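Long-range contacts in probable E3 ubiquitin-protein ligase HERC1 (Homo sapiens, PDB 4QT6), which probably works as an E3 ubiquitin ligase, and contributes here its SPRY domain, a beta-sandwich module of a kind that often recognises partner proteins: residues A[55-60]-A[76-81]; A[32-37]-A[106-111]; A[18-23]-A[140-145]. All blocks are in the same frame, centred on the assembly; numbering follows the deposited sequence. Where two conformers were deposited one is given.

Contact 1 (A[55-60]-A[76-81]); sequences TCVGVS and WLYRAY. With ARF (formamide), chain B; ARF (formamide), chain C.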
# COMPACT_ATOMS: atom_id res chain seq x y z
N THR A 55 -8.94 -3.06 0.89
CA THR A 55 -7.58 -2.68 0.46
C THR A 55 -6.76 -2.08 1.59
O THR A 55 -7.28 -1.27 2.39
CB THR A 55 -7.69 -1.61 -0.62
OG1 THR A 55 -8.40 -2.16 -1.74
CG2 THR A 55 -6.32 -1.10 -1.08
N CYS A 56 -5.47 -2.40 1.59
CA CYS A 56 -4.46 -1.62 2.31
C CYS A 56 -3.38 -1.21 1.33
O CYS A 56 -3.13 -1.95 0.38
CB CYS A 56 -3.77 -2.41 3.40
SG CYS A 56 -4.86 -3.00 4.73
N VAL A 57 -2.74 -0.07 1.56
CA VAL A 57 -1.60 0.36 0.74
C VAL A 57 -0.41 0.61 1.62
O VAL A 57 -0.56 0.83 2.81
CB VAL A 57 -1.92 1.62 -0.09
CG1 VAL A 57 -3.18 1.37 -0.91
CG2 VAL A 57 -2.08 2.88 0.78
N GLY A 58 0.79 0.56 1.06
CA GLY A 58 1.95 0.88 1.87
C GLY A 58 3.22 0.44 1.20
O GLY A 58 3.40 0.66 -0.01
N VAL A 59 4.13 -0.14 1.98
CA VAL A 59 5.39 -0.67 1.47
C VAL A 59 5.65 -2.07 2.05
O VAL A 59 5.11 -2.42 3.10
CB VAL A 59 6.58 0.26 1.78
CG1 VAL A 59 6.45 1.55 0.98
CG2 VAL A 59 6.68 0.55 3.28
N SER A 60 6.46 -2.84 1.33
CA SER A 60 6.76 -4.22 1.68
C SER A 60 8.21 -4.57 1.41
O SER A 60 8.83 -4.10 0.43
CB SER A 60 5.90 -5.18 0.87
OG SER A 60 6.07 -6.52 1.29
N TRP A 76 4.22 -2.53 5.84
CA TRP A 76 3.75 -1.39 6.61
C TRP A 76 2.52 -0.89 5.86
O TRP A 76 2.62 -0.44 4.71
CB TRP A 76 4.81 -0.28 6.65
CG TRP A 76 5.97 -0.48 7.58
CD1 TRP A 76 6.15 0.14 8.79
CD2 TRP A 76 7.14 -1.28 7.38
NE1 TRP A 76 7.31 -0.25 9.36
CE2 TRP A 76 7.97 -1.10 8.52
CE3 TRP A 76 7.56 -2.16 6.38
CZ2 TRP A 76 9.18 -1.76 8.66
CZ3 TRP A 76 8.78 -2.80 6.52
CH2 TRP A 76 9.59 -2.58 7.65
N LEU A 77 1.35 -1.00 6.48
CA LEU A 77 0.10 -0.88 5.74
C LEU A 77 -0.86 0.12 6.32
O LEU A 77 -0.91 0.34 7.54
CB LEU A 77 -0.58 -2.24 5.65
CG LEU A 77 0.16 -3.32 4.91
CD1 LEU A 77 -0.52 -4.67 5.09
CD2 LEU A 77 0.29 -2.98 3.43
N TYR A 78 -1.67 0.68 5.43
CA TYR A 78 -2.65 1.72 5.72
C TYR A 78 -3.97 1.25 5.09
O TYR A 78 -4.07 1.01 3.88
CB TYR A 78 -2.12 3.07 5.18
CG TYR A 78 -3.00 4.29 5.21
CD1 TYR A 78 -3.93 4.49 6.22
CD2 TYR A 78 -2.81 5.32 4.27
CE1 TYR A 78 -4.72 5.64 6.23
CE2 TYR A 78 -3.59 6.47 4.29
CZ TYR A 78 -4.53 6.63 5.29
OH TYR A 78 -5.30 7.78 5.28
N ARG A 79 -4.97 1.08 5.95
CA ARG A 79 -6.22 0.40 5.59
C ARG A 79 -7.33 1.37 5.16
O ARG A 79 -7.69 2.31 5.91
CB ARG A 79 -6.66 -0.43 6.80
CG ARG A 79 -7.94 -1.22 6.65
CD ARG A 79 -8.16 -2.06 7.90
NE ARG A 79 -9.49 -2.67 7.96
CZ ARG A 79 -10.10 -3.03 9.08
NH1 ARG A 79 -9.52 -2.85 10.27
NH2 ARG A 79 -11.31 -3.58 9.01
N ALA A 80 -7.90 1.13 3.97
CA ALA A 80 -8.87 2.02 3.38
C ALA A 80 -10.11 2.17 4.27
O ALA A 80 -10.57 3.28 4.53
CB ALA A 80 -9.28 1.51 2.01
N TYR A 81 -10.62 1.04 4.73
CA TYR A 81 -11.93 0.99 5.38
C TYR A 81 -12.02 1.86 6.63
O TYR A 81 -13.02 2.52 6.85
CB TYR A 81 -12.28 -0.45 5.73
CG TYR A 81 -13.53 -0.57 6.58
CD1 TYR A 81 -14.77 -0.36 6.02
CD2 TYR A 81 -13.45 -0.85 7.93
CE1 TYR A 81 -15.92 -0.44 6.79
CE2 TYR A 81 -14.60 -0.94 8.71
CZ TYR A 81 -15.83 -0.74 8.12
OH TYR A 81 -17.00 -0.82 8.87
N ARF B . -14.53 -3.69 5.16
C ARF B . -13.92 -3.87 6.33
O ARF B . -12.70 -3.91 6.40
N ARF C . -3.79 10.20 5.75
C ARF C . -4.08 11.22 6.57
O ARF C . -5.08 11.15 7.28
O HOH W 1 -9.82 -1.53 3.50

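Contact 2 (A[32-37]-A[106-111]); sequences TGVTSG and CVLDME. With ARF (formamide), chain D.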
# COMPACT_ATOMS: atom_id res chain seq x y z
N THR A 32 10.23 -1.57 -8.78
CA THR A 32 11.48 -1.00 -8.30
C THR A 32 11.46 -0.72 -6.80
O THR A 32 10.50 -0.18 -6.27
CB THR A 32 11.75 0.37 -8.97
OG1 THR A 32 11.53 0.28 -10.39
CG2 THR A 32 13.18 0.85 -8.71
N GLY A 33 12.54 -1.12 -6.14
CA GLY A 33 12.67 -0.93 -4.71
C GLY A 33 13.41 0.34 -4.38
O GLY A 33 14.14 0.89 -5.23
N VAL A 34 13.22 0.81 -3.15
CA VAL A 34 13.88 2.00 -2.63
C VAL A 34 14.88 1.57 -1.56
O VAL A 34 14.52 0.84 -0.63
CB VAL A 34 12.84 2.97 -2.03
CG1 VAL A 34 13.49 4.26 -1.55
CG2 VAL A 34 11.77 3.29 -3.05
N THR A 35 16.13 2.04 -1.67
CA THR A 35 17.19 1.60 -0.76
C THR A 35 17.91 2.69 0.01
O THR A 35 18.71 2.41 0.92
CB THR A 35 18.23 0.74 -1.49
OG1 THR A 35 18.68 1.45 -2.65
CG2 THR A 35 17.63 -0.56 -1.92
N SER A 36 17.66 3.95 -0.33
CA SER A 36 18.21 5.07 0.44
C SER A 36 17.39 6.33 0.17
O SER A 36 16.44 6.32 -0.64
CB SER A 36 19.68 5.30 0.09
OG SER A 36 19.86 5.75 -1.23
N GLY A 37 17.76 7.43 0.81
CA GLY A 37 17.14 8.70 0.49
C GLY A 37 15.66 8.72 0.81
O GLY A 37 15.23 8.18 1.84
N CYS A 106 2.26 8.74 -0.55
CA CYS A 106 3.11 7.96 0.31
C CYS A 106 4.49 8.58 0.26
O CYS A 106 5.00 8.88 -0.82
CB CYS A 106 3.19 6.51 -0.18
SG CYS A 106 1.57 5.73 -0.43
N VAL A 107 5.09 8.79 1.43
CA VAL A 107 6.44 9.28 1.53
C VAL A 107 7.28 8.27 2.29
O VAL A 107 7.01 8.02 3.47
CB VAL A 107 6.53 10.64 2.26
CG1 VAL A 107 7.95 11.15 2.23
CG2 VAL A 107 5.62 11.65 1.58
N LEU A 108 8.22 7.64 1.60
CA LEU A 108 9.12 6.68 2.19
C LEU A 108 10.47 7.33 2.34
O LEU A 108 11.19 7.57 1.36
CB LEU A 108 9.22 5.42 1.31
CG LEU A 108 10.22 4.38 1.77
CD1 LEU A 108 9.87 3.85 3.17
CD2 LEU A 108 10.33 3.27 0.73
N ASP A 109 10.82 7.62 3.60
CA ASP A 109 12.06 8.34 3.92
C ASP A 109 13.03 7.35 4.56
O ASP A 109 12.94 7.05 5.75
CB ASP A 109 11.74 9.52 4.84
CG ASP A 109 12.94 10.44 5.05
OD1 ASP A 109 14.07 9.98 4.87
OD2 ASP A 109 12.71 11.63 5.38
N MSE A 110 13.94 6.83 3.75
CA MSE A 110 14.84 5.77 4.19
C MSE A 110 16.00 6.30 5.01
O MSE A 110 16.71 5.53 5.66
CB MSE A 110 15.39 4.96 3.03
CG MSE A 110 14.32 4.40 2.10
SE MSE A 110 13.48 2.87 3.01
CE MSE A 110 14.98 1.63 2.71
N GLU A 111 16.22 7.61 4.93
CA GLU A 111 17.25 8.26 5.74
C GLU A 111 16.74 8.43 7.17
O GLU A 111 17.37 7.97 8.11
CB GLU A 111 17.65 9.61 5.10
CG GLU A 111 18.65 10.43 5.90
CD GLU A 111 19.97 9.71 6.15
OE1 GLU A 111 20.70 10.14 7.07
OE2 GLU A 111 20.27 8.73 5.44
N ARF D . 13.30 4.44 -6.29
C ARF D . 12.33 4.87 -7.10
O ARF D . 11.38 4.13 -7.32

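Contact 3 (A[18-23]-A[140-145]); sequences LTHGSG and VMFYSS. With ARF (formamide), chain H; ARF (formamide), chain B; ARF (formamide), chain G.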
# COMPACT_ATOMS: atom_id res chain seq x y z
N LEU A 18 -3.00 -2.64 -10.23
CA LEU A 18 -3.06 -3.94 -9.62
C LEU A 18 -4.52 -4.26 -9.35
O LEU A 18 -5.23 -3.48 -8.69
CB LEU A 18 -2.26 -3.98 -8.30
CG LEU A 18 -2.13 -5.37 -7.68
CD1 LEU A 18 -1.13 -6.20 -8.44
CD2 LEU A 18 -1.74 -5.26 -6.20
N THR A 19 -4.95 -5.41 -9.87
CA THR A 19 -6.32 -5.85 -9.73
C THR A 19 -6.40 -7.10 -8.88
O THR A 19 -5.65 -8.05 -9.12
CB THR A 19 -6.93 -6.11 -11.13
OG1 THR A 19 -6.94 -4.88 -11.87
CG2 THR A 19 -8.35 -6.69 -11.03
N HIS A 20 -7.30 -7.11 -7.90
CA HIS A 20 -7.44 -8.25 -7.02
C HIS A 20 -8.11 -9.35 -7.83
O HIS A 20 -9.17 -9.13 -8.42
CB HIS A 20 -8.29 -7.88 -5.81
CG HIS A 20 -8.39 -8.97 -4.80
ND1 HIS A 20 -9.36 -8.99 -3.82
CD2 HIS A 20 -7.64 -10.08 -4.61
CE1 HIS A 20 -9.19 -10.05 -3.06
NE2 HIS A 20 -8.18 -10.75 -3.53
N GLY A 21 -7.45 -10.50 -7.92
CA GLY A 21 -7.91 -11.60 -8.76
C GLY A 21 -8.45 -12.75 -7.95
O GLY A 21 -8.95 -12.57 -6.84
N SER A 22 -8.37 -13.94 -8.55
CA SER A 22 -8.84 -15.16 -7.90
C SER A 22 -7.82 -15.69 -6.90
O SER A 22 -6.63 -15.39 -6.98
CB SER A 22 -9.11 -16.24 -8.96
OG SER A 22 -7.89 -16.73 -9.51
N GLY A 23 -8.31 -16.51 -5.96
CA GLY A 23 -7.44 -17.21 -5.04
C GLY A 23 -7.51 -16.73 -3.61
O GLY A 23 -6.81 -17.27 -2.75
N VAL A 140 0.40 -2.95 -2.45
CA VAL A 140 -1.03 -2.97 -2.21
C VAL A 140 -1.34 -4.38 -1.74
O VAL A 140 -0.76 -5.34 -2.26
CB VAL A 140 -1.79 -2.63 -3.50
CG1 VAL A 140 -3.28 -2.80 -3.32
CG2 VAL A 140 -1.45 -1.22 -3.96
N MSE A 141 -2.23 -4.50 -0.76
CA MSE A 141 -2.69 -5.81 -0.28
C MSE A 141 -4.20 -5.77 -0.22
O MSE A 141 -4.77 -4.74 0.11
CB MSE A 141 -2.05 -6.02 1.10
CG MSE A 141 -2.24 -7.38 1.76
SE MSE A 141 -3.93 -7.54 2.78
CE MSE A 141 -4.22 -5.69 3.37
N PHE A 142 -4.84 -6.89 -0.55
CA PHE A 142 -6.28 -7.03 -0.43
C PHE A 142 -6.62 -8.15 0.54
O PHE A 142 -6.13 -9.27 0.37
CB PHE A 142 -6.87 -7.35 -1.80
CG PHE A 142 -6.51 -6.36 -2.88
CD1 PHE A 142 -7.06 -5.08 -2.90
CD2 PHE A 142 -5.65 -6.74 -3.91
CE1 PHE A 142 -6.73 -4.19 -3.90
CE2 PHE A 142 -5.31 -5.84 -4.93
CZ PHE A 142 -5.85 -4.57 -4.90
N TYR A 143 -7.44 -7.84 1.54
CA TYR A 143 -7.85 -8.85 2.53
C TYR A 143 -9.25 -9.37 2.30
O TYR A 143 -9.73 -10.23 3.06
CB TYR A 143 -7.68 -8.36 3.97
CG TYR A 143 -8.41 -7.09 4.31
CD1 TYR A 143 -9.75 -7.11 4.65
CD2 TYR A 143 -7.77 -5.87 4.27
CE1 TYR A 143 -10.43 -5.95 4.94
CE2 TYR A 143 -8.43 -4.69 4.57
CZ TYR A 143 -9.76 -4.74 4.93
OH TYR A 143 -10.41 -3.58 5.25
N SER A 144 -9.91 -8.85 1.27
CA SER A 144 -11.17 -9.40 0.82
C SER A 144 -10.98 -10.78 0.20
O SER A 144 -9.89 -11.15 -0.26
CB SER A 144 -11.81 -8.44 -0.18
OG SER A 144 -10.88 -8.10 -1.18
N SER A 145 -12.06 -11.56 0.20
CA SER A 145 -12.03 -12.90 -0.37
C SER A 145 -12.29 -12.87 -1.87
O SER A 145 -11.71 -13.64 -2.63
CB SER A 145 -13.10 -13.77 0.31
OG SER A 145 -14.37 -13.15 0.24
N ARF H . -4.96 -15.25 -9.27
C ARF H . -5.07 -14.16 -10.04
O ARF H . -6.13 -13.95 -10.62
N ARF B . -14.53 -3.69 5.16
C ARF B . -13.92 -3.87 6.33
O ARF B . -12.70 -3.91 6.40
N ARF G . -14.42 -6.07 1.14
C ARF G . -14.07 -6.27 2.42
O ARF G . -13.70 -7.37 2.79
O HOH W 2 -10.27 -13.90 -4.75

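Contact 1 (A[55-60]-A[76-81])
With SG anti to its carbonyl carbon (chi1 -63°), Cys56 lays its sulfur alongside the root of Arg79, whose CG stands anti to its own backbone N; SG sits 3.8 Å from Arg79 CB. Cys56 CB also touches Leu77 CB at 3.9 Å. From there the arginine runs extended from CG to NE and carries its guanidinium to a formamide: Arg79 NH2 donates an almost straight bond (177°) to the formamide O at 3.0 Å. That small amide lies over one face of the Tyr81 ring, its C 3.3 Å from Tyr81 CG, while Arg79 NE and NH1 are taken by the hydroxyls of Tyr143 and Tyr86.

The opposite face carries Val57, Val59, Trp76 and Tyr78. Val59 CG2 crosses obliquely over the base of the tryptophan, 3.9 Å from Trp76 CB. The Tyr78 ring, through CD2, lies loosely against Val57 CG2 and then leads away, so that Tyr78 OH accepts from a second formamide N at 2.9 Å and also bonds Ser96.

Between the faces runs an antiparallel ladder in which Val57 with Tyr78 and Val59 with Trp76 are the hydrogen-bonded pairs. It continues past the end of strand 76-79, where Ala80 N points straight (174°) at Thr55 O; a water links that same oxygen to Tyr81 N. Gly58 brings its CA to 3.2 Å from Trp76 O in a CA-H...O contact, where a side chain would collide with that carbonyl.

Strand 55-60 pairs on its other edge with 137-142, and 75-79 with 84-86. The valines meet Phe43 and Trp41 of strand 38-47, and Ile115 of 114-119 touches both Val59 and Trp76, placing this antiparallel pair against the second sheet of the SPRY sandwich.

Contact 2 (A[32-37]-A[106-111])
Gly37 and Met110 meet where an irregular loop passes the end of strand 106-109, the touching parts running 49° apart from end to end. The closest pair of CA atoms is Ser36 and Met110, at 5.1 Å. Gly37, at a positive phi, presents its carbonyl to two successive amides: Met110 N donates at 2.7 Å to Gly37 O, approaching nearly in line with the C=O bond (169°), and Glu111 N reaches the same oxygen at 3.3 Å, tilted 21° from the carbonyl plane. Glu111 N also makes a weak bond of 3.2 Å to Asp109 OD1, which accepts from Ala112 N as well; Asp109 OD1 thus faces two amides of the turn that leads on to strand 114-119.

Beside these polar bonds the side chains are apolar. Val34 and Leu108 reach toward each other tip to tip, Leu108 CD2 coming to 3.7 Å from Val34 CB. Selenomethionine Met110 bends at both chi2 and chi3, which curls it back over the loop: its CG lies 3.7 Å from Val34 CG1, and its CE settles 3.5 Å from Val34 O. Leu136 of a nearby loop touches Leu108 and Met110 and pairs its backbone with Val34. Val34 CG2 also borders a formamide, whose N is 3.8 Å away.

Two N-H groups converge on one carbonyl, the second bond being long, and would tie down the loop just ahead of strand 38-47, while Val34, Leu108 and Met110 pack together as the apolar part of the contact. Attachment here therefore rests on backbone bonds and hydrocarbon packing, with no salt bridge joining the two segments at this partly exposed margin of the domain.

Contact 3 (A[18-23]-A[140-145])
His20 and Phe142 each lay a CB over the other's ring: His20 CB sits 3.7 Å from the centroid of the Phe142 ring, and Phe142 CB lies 3.7 Å from the centroid of the His20 ring. The planes are only 15° apart but slid so far that the rings barely overlap, making this a mutual CH-pi contact. His20 reaches it with CG anti to the backbone N (chi1 -176°), and at its ring edge CE1 comes to 3.1 Å from Ser144 O. One step back, Leu18 CD2 packs 3.8 Å from Val140 CB and also touches the Phe142 ring.

Strands 18-20 and 140-142 belong to different sheets and run almost parallel (10°) with axes 8.4 Å apart, so these side chains fill the interior of the beta sandwich that defines the SPRY fold. Past the strand ends, a water donates to Gly21 O at 2.8 Å and to Ser145 O at 2.6 Å.

In the second shell Glu149 bonds both His20 ND1 and Ser144 OG, while His20 NE2 bonds Gly24 O; a carboxylate and a carbonyl at the two nitrogens would be consistent with a protonated imidazole. With a leucine in place of His20, Glu149 and the Gly24 carbonyl would probably each lose a partner, and Phe142 its flat neighbour. Farther out, Tyr143 OH donates to a formamide.

In the fold
From the N terminus, 18-23, 32-37 and 55-60 come in turn, and their partners return in reverse order as 76-81, 106-111 and 140-145. Contact 1 thus closes the innermost loop, contact 2 encloses it, and contact 3 spans both; none cross. Contact 1 joins neighbouring strands within one sheet, contact 3 spans the two sheets, and contact 2 fastens the loop between strands 26-30 and 38-47 to the end of 103-109. Strands 55-60 and 137-142 lie side by side, so contacts 1 and 3 touch and share a formamide. Val59 meets Leu108 between contacts 1 and 2, whereas contacts 2 and 3 lie on opposite sides of the chain's centre.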